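Local coordinates for protein adenosyl-chloride synthase (Thermotoga maritima, PDB 2ZBV) that binds adenosine and probably cleaves S-adenosyl-L-methionine with halide or hydroxide as the attacking nucleophile, at residues V43-A46 and S47-Y51; M141-P144 and L145-G149; F189-F192 and L193-S196. All blocks are in the same frame, centred on the assembly; numbering follows the deposited sequence.

Interaction 1 (V43-A46 and S47-Y51)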
ATOM      1  N   VAL A  43      19.943  -1.066  -0.293  1.00 19.48           N
ATOM      2  CA  VAL A  43      20.218  -1.086   1.135  1.00 21.80           C
ATOM      3  C   VAL A  43      20.612   0.293   1.663  1.00 19.61           C
ATOM      4  O   VAL A  43      20.285   0.644   2.788  1.00 19.89           O
ATOM      5  CB  VAL A  43      21.332  -2.115   1.474  1.00 23.66           C
ATOM      6  CG1 VAL A  43      20.859  -3.524   1.144  1.00 24.07           C
ATOM      7  CG2 VAL A  43      22.583  -1.796   0.696  1.00 27.19           C
ATOM      8  N   ARG A  44      21.314   1.083   0.860  1.00 21.98           N
ATOM      9  CA  ARG A  44      21.707   2.421   1.309  1.00 22.71           C
ATOM     10  C   ARG A  44      20.469   3.256   1.642  1.00 21.21           C
ATOM     11  O   ARG A  44      20.411   3.907   2.689  1.00 19.04           O
ATOM     12  CB  ARG A  44      22.535   3.138   0.238  1.00 26.89           C
ATOM     13  CG  ARG A  44      23.051   4.512   0.687  1.00 33.51           C
ATOM     14  CD  ARG A  44      24.038   5.088  -0.318  1.00 38.94           C
ATOM     15  NE  ARG A  44      25.193   4.211  -0.512  1.00 43.89           N
ATOM     16  CZ  ARG A  44      26.150   4.011   0.391  1.00 45.52           C
ATOM     17  NH1 ARG A  44      26.104   4.630   1.565  1.00 46.61           N
ATOM     18  NH2 ARG A  44      27.151   3.181   0.126  1.00 45.39           N
ATOM     19  N   LYS A  45      19.485   3.237   0.745  1.00 20.25           N
ATOM     20  CA  LYS A  45      18.241   3.981   0.955  1.00 21.70           C
ATOM     21  C   LYS A  45      17.504   3.428   2.176  1.00 19.70           C
ATOM     22  O   LYS A  45      17.039   4.177   3.041  1.00 18.81           O
ATOM     23  CB  LYS A  45      17.343   3.870  -0.284  1.00 24.83           C
ATOM     24  CG  LYS A  45      15.850   4.057   0.003  1.00 27.63           C
ATOM     25  CD  LYS A  45      15.540   5.435   0.552  1.00 30.86           C
ATOM     26  CE  LYS A  45      15.013   6.353  -0.530  1.00 35.03           C
ATOM     27  NZ  LYS A  45      13.714   5.891  -1.109  1.00 36.08           N
ATOM     28  N   ALA A  46      17.399   2.110   2.245  1.00 17.73           N
ATOM     29  CA  ALA A  46      16.725   1.478   3.371  1.00 19.18           C
ATOM     30  C   ALA A  46      17.378   1.852   4.716  1.00 17.90           C
ATOM     31  O   ALA A  46      16.678   2.063   5.705  1.00 18.58           O
ATOM     32  CB  ALA A  46      16.723  -0.049   3.191  1.00 17.71           C
ATOM     33  N   SER A  47      18.707   1.954   4.748  1.00 17.00           N
ATOM     34  CA  SER A  47      19.402   2.277   6.000  1.00 17.15           C
ATOM     35  C   SER A  47      18.963   3.643   6.514  1.00 17.16           C
ATOM     36  O   SER A  47      18.774   3.832   7.713  1.00 17.71           O
ATOM     37  CB  SER A  47      20.935   2.218   5.820  1.00 16.83           C
ATOM     38  OG  SER A  47      21.459   3.299   5.057  1.00 20.73           O
ATOM     39  N   HIS A  48      18.777   4.590   5.601  1.00 18.33           N
ATOM     40  CA  HIS A  48      18.319   5.932   5.969  1.00 18.29           C
ATOM     41  C   HIS A  48      16.858   5.946   6.414  1.00 17.02           C
ATOM     42  O   HIS A  48      16.526   6.522   7.452  1.00 15.74           O
ATOM     43  CB  HIS A  48      18.496   6.888   4.790  1.00 20.56           C
ATOM     44  CG  HIS A  48      19.919   7.278   4.546  1.00 21.97           C
ATOM     45  ND1 HIS A  48      20.645   8.029   5.445  1.00 20.91           N
ATOM     46  CD2 HIS A  48      20.751   7.018   3.510  1.00 23.72           C
ATOM     47  CE1 HIS A  48      21.865   8.215   4.973  1.00 25.13           C
ATOM     48  NE2 HIS A  48      21.955   7.612   3.799  1.00 26.33           N
ATOM     49  N   VAL A  49      15.983   5.327   5.620  1.00 16.03           N
ATOM     50  CA  VAL A  49      14.554   5.266   5.952  1.00 15.47           C
ATOM     51  C   VAL A  49      14.345   4.598   7.314  1.00 16.21           C
ATOM     52  O   VAL A  49      13.517   5.032   8.112  1.00 17.25           O
ATOM     53  CB  VAL A  49      13.745   4.459   4.895  1.00 14.96           C
ATOM     54  CG1 VAL A  49      12.298   4.317   5.361  1.00 15.73           C
ATOM     55  CG2 VAL A  49      13.774   5.182   3.534  1.00 14.39           C
ATOM     56  N   LEU A  50      15.104   3.538   7.569  1.00 15.45           N
ATOM     57  CA  LEU A  50      15.011   2.802   8.833  1.00 16.51           C
ATOM     58  C   LEU A  50      15.310   3.709  10.022  1.00 14.98           C
ATOM     59  O   LEU A  50      14.539   3.785  10.976  1.00 15.61           O
ATOM     60  CB  LEU A  50      16.006   1.643   8.837  1.00 13.82           C
ATOM     61  CG  LEU A  50      16.121   0.887  10.163  1.00 15.75           C
ATOM     62  CD1 LEU A  50      14.808   0.175  10.456  1.00 15.78           C
ATOM     63  CD2 LEU A  50      17.275  -0.122  10.072  1.00 13.72           C
ATOM     64  N   TYR A  51      16.440   4.398   9.970  1.00 16.96           N
ATOM     65  CA  TYR A  51      16.792   5.288  11.070  1.00 18.68           C
ATOM     66  C   TYR A  51      15.724   6.357  11.309  1.00 18.87           C
ATOM     67  O   TYR A  51      15.223   6.513  12.418  1.00 20.41           O
ATOM     68  CB  TYR A  51      18.133   5.963  10.803  1.00 18.70           C
ATOM     69  CG  TYR A  51      18.418   7.074  11.783  1.00 20.75           C
ATOM     70  CD1 TYR A  51      18.545   6.811  13.148  1.00 21.41           C
ATOM     71  CD2 TYR A  51      18.521   8.398  11.352  1.00 22.90           C
ATOM     72  CE1 TYR A  51      18.765   7.840  14.062  1.00 22.63           C
ATOM     73  CE2 TYR A  51      18.739   9.436  12.261  1.00 23.83           C
ATOM     74  CZ  TYR A  51      18.859   9.148  13.610  1.00 23.27           C
ATOM     75  OH  TYR A  51      19.059  10.169  14.505  1.00 28.16           O
TER
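S47 and R44 meet in a local contact along a single helix, the first two turns of helix 43-54, buried near the centre of the chain in the N-terminal domain. The i-to-i+4 pattern is set by backbone bonds: S47 N to V43 O at 2.8 Å, V49 N to K45 O at 3.0 Å and L50 N to A46 O at 2.9 Å. Of these the V49 bond is the straightest, with an angle of 175° at the hydrogen.

R44 O keeps a weak i+4 bond, from H48 N at 3.4 Å, and also takes S47 OG at 2.7 Å. A chi1 of 72°, placing OG between the backbone N and the carbonyl carbon of S47, turns the hydroxyl back to the preceding turn, where it lies 26° from the plane of the R44 carbonyl. With an alanine here, R44 O would probably lose its short hydroxyl bond and lean on the weak one from H48 N, with a small gap opened beside the H48 ring, one face of which the hydroxyl oxygen covers near its rim.

On another flank the bent chain of K45 crosses V49 obliquely, and K45 CD presses on V49 CG2 at 3.5 Å, tighter than ordinary van der Waals contact. The K45 amine runs on to a salt bridge with E39.

Around the helix, S47 and L50 face helix 97-103, V49 and L50 rest on L5 of strand 2-6, and K45, H48 and V49 touch strand 169-177 of the C-terminal domain, while V49 also packs on H13 of a second subunit.

Interaction 2 (M141-P144 and L145-G149)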
HETATM    1  N   MSE A 141       7.579 -11.287  21.066  1.00 35.97           N
HETATM    2  CA  MSE A 141       6.781 -12.066  22.001  1.00 38.45           C
HETATM    3  C   MSE A 141       7.466 -12.257  23.348  1.00 36.52           C
HETATM    4  O   MSE A 141       6.941 -12.942  24.214  1.00 35.94           O
HETATM    5  CB  MSE A 141       6.479 -13.433  21.406  1.00 45.07           C
HETATM    6  CG  MSE A 141       5.021 -13.673  21.139  1.00 53.17           C
HETATM    7 SE   MSE A 141       4.809 -15.507  20.630  1.00 68.26          SE
HETATM    8  CE  MSE A 141       4.974 -16.310  22.395  1.00 62.26           C
ATOM      9  N   GLY A 142       8.644 -11.669  23.516  1.00 35.84           N
ATOM     10  CA  GLY A 142       9.348 -11.800  24.777  1.00 35.90           C
ATOM     11  C   GLY A 142      10.568 -12.702  24.753  1.00 35.96           C
ATOM     12  O   GLY A 142      11.297 -12.767  25.739  1.00 34.07           O
ATOM     13  N   LEU A 143      10.799 -13.405  23.647  1.00 33.87           N
ATOM     14  CA  LEU A 143      11.965 -14.284  23.558  1.00 33.08           C
ATOM     15  C   LEU A 143      13.236 -13.505  23.872  1.00 32.24           C
ATOM     16  O   LEU A 143      13.484 -12.454  23.283  1.00 33.02           O
ATOM     17  CB  LEU A 143      12.100 -14.882  22.153  1.00 33.51           C
ATOM     18  CG  LEU A 143      13.335 -15.776  21.980  1.00 33.86           C
ATOM     19  CD1 LEU A 143      12.990 -17.180  22.447  1.00 33.88           C
ATOM     20  CD2 LEU A 143      13.791 -15.800  20.526  1.00 33.49           C
ATOM     21  N   PRO A 144      14.065 -14.014  24.802  1.00 32.28           N
ATOM     22  CA  PRO A 144      15.320 -13.350  25.180  1.00 30.27           C
ATOM     23  C   PRO A 144      16.255 -13.319  23.979  1.00 31.53           C
ATOM     24  O   PRO A 144      16.337 -14.294  23.231  1.00 31.63           O
ATOM     25  CB  PRO A 144      15.867 -14.241  26.302  1.00 31.99           C
ATOM     26  CG  PRO A 144      14.626 -14.899  26.871  1.00 31.85           C
ATOM     27  CD  PRO A 144      13.831 -15.211  25.631  1.00 31.98           C
ATOM     28  N   LEU A 145      16.970 -12.210  23.811  1.00 29.97           N
ATOM     29  CA  LEU A 145      17.887 -12.038  22.690  1.00 31.00           C
ATOM     30  C   LEU A 145      18.961 -13.125  22.587  1.00 31.98           C
ATOM     31  O   LEU A 145      19.273 -13.597  21.494  1.00 30.11           O
ATOM     32  CB  LEU A 145      18.555 -10.666  22.783  1.00 31.21           C
ATOM     33  CG  LEU A 145      19.469 -10.286  21.618  1.00 33.21           C
ATOM     34  CD1 LEU A 145      18.684 -10.354  20.310  1.00 32.27           C
ATOM     35  CD2 LEU A 145      20.028  -8.888  21.839  1.00 32.26           C
ATOM     36  N   GLU A 146      19.521 -13.513  23.730  1.00 31.37           N
ATOM     37  CA  GLU A 146      20.566 -14.535  23.786  1.00 32.49           C
ATOM     38  C   GLU A 146      20.141 -15.860  23.163  1.00 31.81           C
ATOM     39  O   GLU A 146      20.983 -16.678  22.798  1.00 31.90           O
ATOM     40  CB  GLU A 146      20.961 -14.785  25.239  1.00 36.19           C
ATOM     41  CG  GLU A 146      19.773 -15.175  26.097  1.00 39.02           C
ATOM     42  CD  GLU A 146      20.149 -15.431  27.533  1.00 42.11           C
ATOM     43  OE1 GLU A 146      20.905 -14.612  28.099  1.00 45.07           O
ATOM     44  OE2 GLU A 146      19.680 -16.444  28.094  1.00 41.69           O
ATOM     45  N   ARG A 147      18.835 -16.071  23.053  1.00 29.74           N
ATOM     46  CA  ARG A 147      18.303 -17.302  22.488  1.00 31.93           C
ATOM     47  C   ARG A 147      18.375 -17.339  20.958  1.00 31.71           C
ATOM     48  O   ARG A 147      18.145 -18.382  20.347  1.00 29.86           O
ATOM     49  CB  ARG A 147      16.854 -17.492  22.933  1.00 33.14           C
ATOM     50  CG  ARG A 147      16.655 -17.490  24.442  1.00 37.84           C
ATOM     51  CD  ARG A 147      17.315 -18.686  25.101  1.00 43.03           C
ATOM     52  NE  ARG A 147      16.871 -19.941  24.503  1.00 47.50           N
ATOM     53  CZ  ARG A 147      17.679 -20.773  23.854  1.00 50.54           C
ATOM     54  NH1 ARG A 147      18.966 -20.479  23.730  1.00 52.43           N
ATOM     55  NH2 ARG A 147      17.206 -21.893  23.324  1.00 51.72           N
ATOM     56  N   VAL A 148      18.687 -16.204  20.339  1.00 31.05           N
ATOM     57  CA  VAL A 148      18.783 -16.155  18.881  1.00 30.75           C
ATOM     58  C   VAL A 148      20.068 -16.834  18.404  1.00 29.80           C
ATOM     59  O   VAL A 148      20.082 -17.466  17.353  1.00 28.72           O
ATOM     60  CB  VAL A 148      18.759 -14.693  18.362  1.00 31.76           C
ATOM     61  CG1 VAL A 148      19.002 -14.663  16.856  1.00 31.82           C
ATOM     62  CG2 VAL A 148      17.415 -14.051  18.691  1.00 29.13           C
ATOM     63  N   GLY A 149      21.138 -16.700  19.187  1.00 29.48           N
ATOM     64  CA  GLY A 149      22.411 -17.302  18.828  1.00 30.51           C
ATOM     65  C   GLY A 149      23.584 -16.648  19.535  1.00 32.36           C
ATOM     66  O   GLY A 149      23.397 -15.905  20.500  1.00 32.36           O
TER
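L143 and P144 both pack on R147, but in unlike settings: L143 turns its end to R147 and to the buried V148, whereas the proline lies on the exposed side of the turn. L143 CD1 comes to 3.9 Å from R147 CB, the two side chains crossing at about a right angle. The other branch, L143 CD2, looks toward V148 CG2 at 4.4 Å, the loose contact of the group. V148 is covered by V79, I111 and L139, while L143 itself also touches L116 and H138.

The backbone here makes a short 3-10 turn just after helix 127-140, whose end is closed by a Schellman motif with G142 at positive phi. R147 N donates to P144 O over 3.1 Å, an i-to-i+3 bond, and the donor stands 51° out of the carbonyl plane. The next such bond, V148 N to L145 O, measures 2.9 Å.

On the solvent side, where P144, E146 and R147 are all exposed, the contacts are aliphatic yet as close as that of L143 with R147. P144 and R147 lie side by side, pointing the same way, with P144 CD 3.8 Å from R147 CG; with CG anti to the carbonyl carbon (chi1 -56°), R147 brings its CG alongside the proline ring before its bent chain carries the guanidinium away. E146 CG also approaches P144 CB, at 4.0 Å, and the glutamate chain is extended beyond CG.

Interaction 3 (F189-F192 and L193-S196)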
ATOM      1  N   PHE A 189      20.028  19.222  10.086  1.00 29.48           N
ATOM      2  CA  PHE A 189      19.735  20.649  10.024  1.00 30.82           C
ATOM      3  C   PHE A 189      20.521  21.395  11.100  1.00 33.55           C
ATOM      4  O   PHE A 189      20.812  22.580  10.953  1.00 34.50           O
ATOM      5  CB  PHE A 189      18.242  20.921  10.195  1.00 29.45           C
ATOM      6  CG  PHE A 189      17.810  22.239   9.618  1.00 28.01           C
ATOM      7  CD1 PHE A 189      17.648  22.387   8.246  1.00 27.22           C
ATOM      8  CD2 PHE A 189      17.622  23.344  10.438  1.00 27.21           C
ATOM      9  CE1 PHE A 189      17.308  23.618   7.694  1.00 26.44           C
ATOM     10  CE2 PHE A 189      17.283  24.582   9.897  1.00 27.64           C
ATOM     11  CZ  PHE A 189      17.125  24.719   8.522  1.00 26.54           C
ATOM     12  N   ASP A 190      20.855  20.697  12.184  1.00 37.51           N
ATOM     13  CA  ASP A 190      21.638  21.291  13.269  1.00 40.11           C
ATOM     14  C   ASP A 190      23.036  21.614  12.757  1.00 40.34           C
ATOM     15  O   ASP A 190      23.585  22.675  13.045  1.00 41.10           O
ATOM     16  CB  ASP A 190      21.751  20.329  14.456  1.00 43.57           C
ATOM     17  CG  ASP A 190      20.479  20.259  15.270  1.00 47.83           C
ATOM     18  OD1 ASP A 190      19.927  21.331  15.600  1.00 48.85           O
ATOM     19  OD2 ASP A 190      20.037  19.134  15.592  1.00 50.54           O
ATOM     20  N   LEU A 191      23.609  20.684  11.998  1.00 40.42           N
ATOM     21  CA  LEU A 191      24.933  20.881  11.426  1.00 40.51           C
ATOM     22  C   LEU A 191      24.872  22.116  10.529  1.00 40.30           C
ATOM     23  O   LEU A 191      25.758  22.973  10.558  1.00 40.19           O
ATOM     24  CB  LEU A 191      25.337  19.660  10.597  1.00 41.25           C
ATOM     25  CG  LEU A 191      26.756  19.699  10.028  1.00 42.91           C
ATOM     26  CD1 LEU A 191      27.749  19.536  11.168  1.00 45.05           C
ATOM     27  CD2 LEU A 191      26.947  18.595   9.005  1.00 43.77           C
ATOM     28  N   PHE A 192      23.812  22.193   9.731  1.00 39.80           N
ATOM     29  CA  PHE A 192      23.605  23.317   8.825  1.00 37.78           C
ATOM     30  C   PHE A 192      23.486  24.617   9.611  1.00 37.75           C
ATOM     31  O   PHE A 192      23.943  25.669   9.164  1.00 38.15           O
ATOM     32  CB  PHE A 192      22.338  23.080   7.994  1.00 36.67           C
ATOM     33  CG  PHE A 192      21.921  24.261   7.158  1.00 36.49           C
ATOM     34  CD1 PHE A 192      20.794  24.998   7.492  1.00 36.56           C
ATOM     35  CD2 PHE A 192      22.645  24.622   6.027  1.00 36.64           C
ATOM     36  CE1 PHE A 192      20.390  26.080   6.710  1.00 38.15           C
ATOM     37  CE2 PHE A 192      22.252  25.702   5.238  1.00 36.98           C
ATOM     38  CZ  PHE A 192      21.121  26.432   5.581  1.00 36.81           C
ATOM     39  N   LEU A 193      22.883  24.541  10.789  1.00 38.21           N
ATOM     40  CA  LEU A 193      22.707  25.719  11.624  1.00 41.76           C
ATOM     41  C   LEU A 193      24.011  26.252  12.199  1.00 44.87           C
ATOM     42  O   LEU A 193      24.021  27.296  12.850  1.00 45.86           O
ATOM     43  CB  LEU A 193      21.731  25.418  12.762  1.00 42.60           C
ATOM     44  CG  LEU A 193      20.263  25.276  12.351  1.00 43.48           C
ATOM     45  CD1 LEU A 193      19.418  24.922  13.565  1.00 43.35           C
ATOM     46  CD2 LEU A 193      19.785  26.580  11.724  1.00 42.87           C
ATOM     47  N   LYS A 194      25.109  25.536  11.968  1.00 46.99           N
ATOM     48  CA  LYS A 194      26.411  25.971  12.464  1.00 49.20           C
ATOM     49  C   LYS A 194      27.095  26.887  11.459  1.00 49.88           C
ATOM     50  O   LYS A 194      28.182  27.402  11.718  1.00 50.10           O
ATOM     51  CB  LYS A 194      27.299  24.764  12.776  1.00 50.20           C
ATOM     52  CG  LYS A 194      26.890  24.060  14.054  1.00 53.19           C
ATOM     53  CD  LYS A 194      27.653  22.773  14.288  1.00 55.45           C
ATOM     54  CE  LYS A 194      27.200  22.126  15.594  1.00 56.32           C
ATOM     55  NZ  LYS A 194      27.725  20.744  15.749  1.00 59.07           N
ATOM     56  N   LEU A 195      26.452  27.080  10.312  1.00 49.86           N
ATOM     57  CA  LEU A 195      26.980  27.956   9.273  1.00 50.07           C
ATOM     58  C   LEU A 195      26.478  29.363   9.562  1.00 50.23           C
ATOM     59  O   LEU A 195      26.586  30.257   8.721  1.00 51.33           O
ATOM     60  CB  LEU A 195      26.484  27.524   7.888  1.00 50.04           C
ATOM     61  CG  LEU A 195      26.986  26.212   7.281  1.00 50.35           C
ATOM     62  CD1 LEU A 195      26.309  26.000   5.935  1.00 50.59           C
ATOM     63  CD2 LEU A 195      28.499  26.254   7.116  1.00 49.91           C
ATOM     64  N   SER A 196      25.926  29.545  10.756  1.00 49.72           N
ATOM     65  CA  SER A 196      25.379  30.830  11.168  1.00 50.12           C
ATOM     66  C   SER A 196      24.390  31.338  10.119  1.00 49.11           C
ATOM     67  O   SER A 196      24.567  32.408   9.535  1.00 49.09           O
ATOM     68  CB  SER A 196      26.497  31.858  11.385  1.00 51.65           C
ATOM     69  OG  SER A 196      27.148  32.193  10.171  1.00 55.78           O
TER
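Three backbone hydrogen bonds carry the polar side of the contact between 189-192 and 193-196. L193 N donates to F189 O at 2.9 Å, an i-to-i+4 bond, though a bent one, with 137° at the hydrogen. The next two span only three residues: K194 N to L191 O at 3.0 Å and L195 N to F192 O at 3.1 Å. Both of these donors stand well above the carbonyl plane of their acceptor, by 60° for K194 N, whereas L193 N is tilted much less from the F189 carbonyl plane.

The first bond is thus i+4 and the other two are i+3, following the short helix 189-192; beyond them comes S196, whose positive phi marks a change of direction. The segment belongs to the C-terminal domain, in the connection between strands 183-185 and 202-207 of its mixed beta sheet.

Outward from the backbone, the F189 ring is met by both L193 methyls. L193 CD2 approaches F189 CE2 obliquely at 3.7 Å, while L193 CD1 lies 3.9 Å from F189 CD2; L193 CG sits anti to its carbonyl carbon (chi1 -72°), which directs the branch back along the helix to the phenyl. One face of that phenyl is occupied near its rim by F192 CD1. The F192 ring in turn meets L195, the side chains crossing at about a right angle, with F192 CD2 and L195 CD1 3.9 Å apart.

F189 and F192 both press on L238 of strand 237-242, and F192 and L195 reach V170 of strand 169-177. On the exposed flank, the extended K194 chain runs back alongside the helix, past L191, its CB lying 3.2 Å from L191 O.

In the fold
The three contacts follow one another along the chain without touching. Interactions 1 and 2 share the N-terminal domain, their centres 25 Å apart, whereas interaction 3 lies in the C-terminal domain, its centre 23 Å from that of interaction 1 and 41 Å from that of interaction 2. Nearest atoms of interactions 1 and 3 are about 9 Å apart; strand 169-177 touches both, K45 and V49 meeting I176, F192 and L195 meeting V170. Interaction 1 lies nearest the pocket: the V43 side chain is about 7 Å from a bound adenosine. The F189 side chain is about 11 Å from that of adenosine-binding F220, while interaction 2 is remote from the annotated sites.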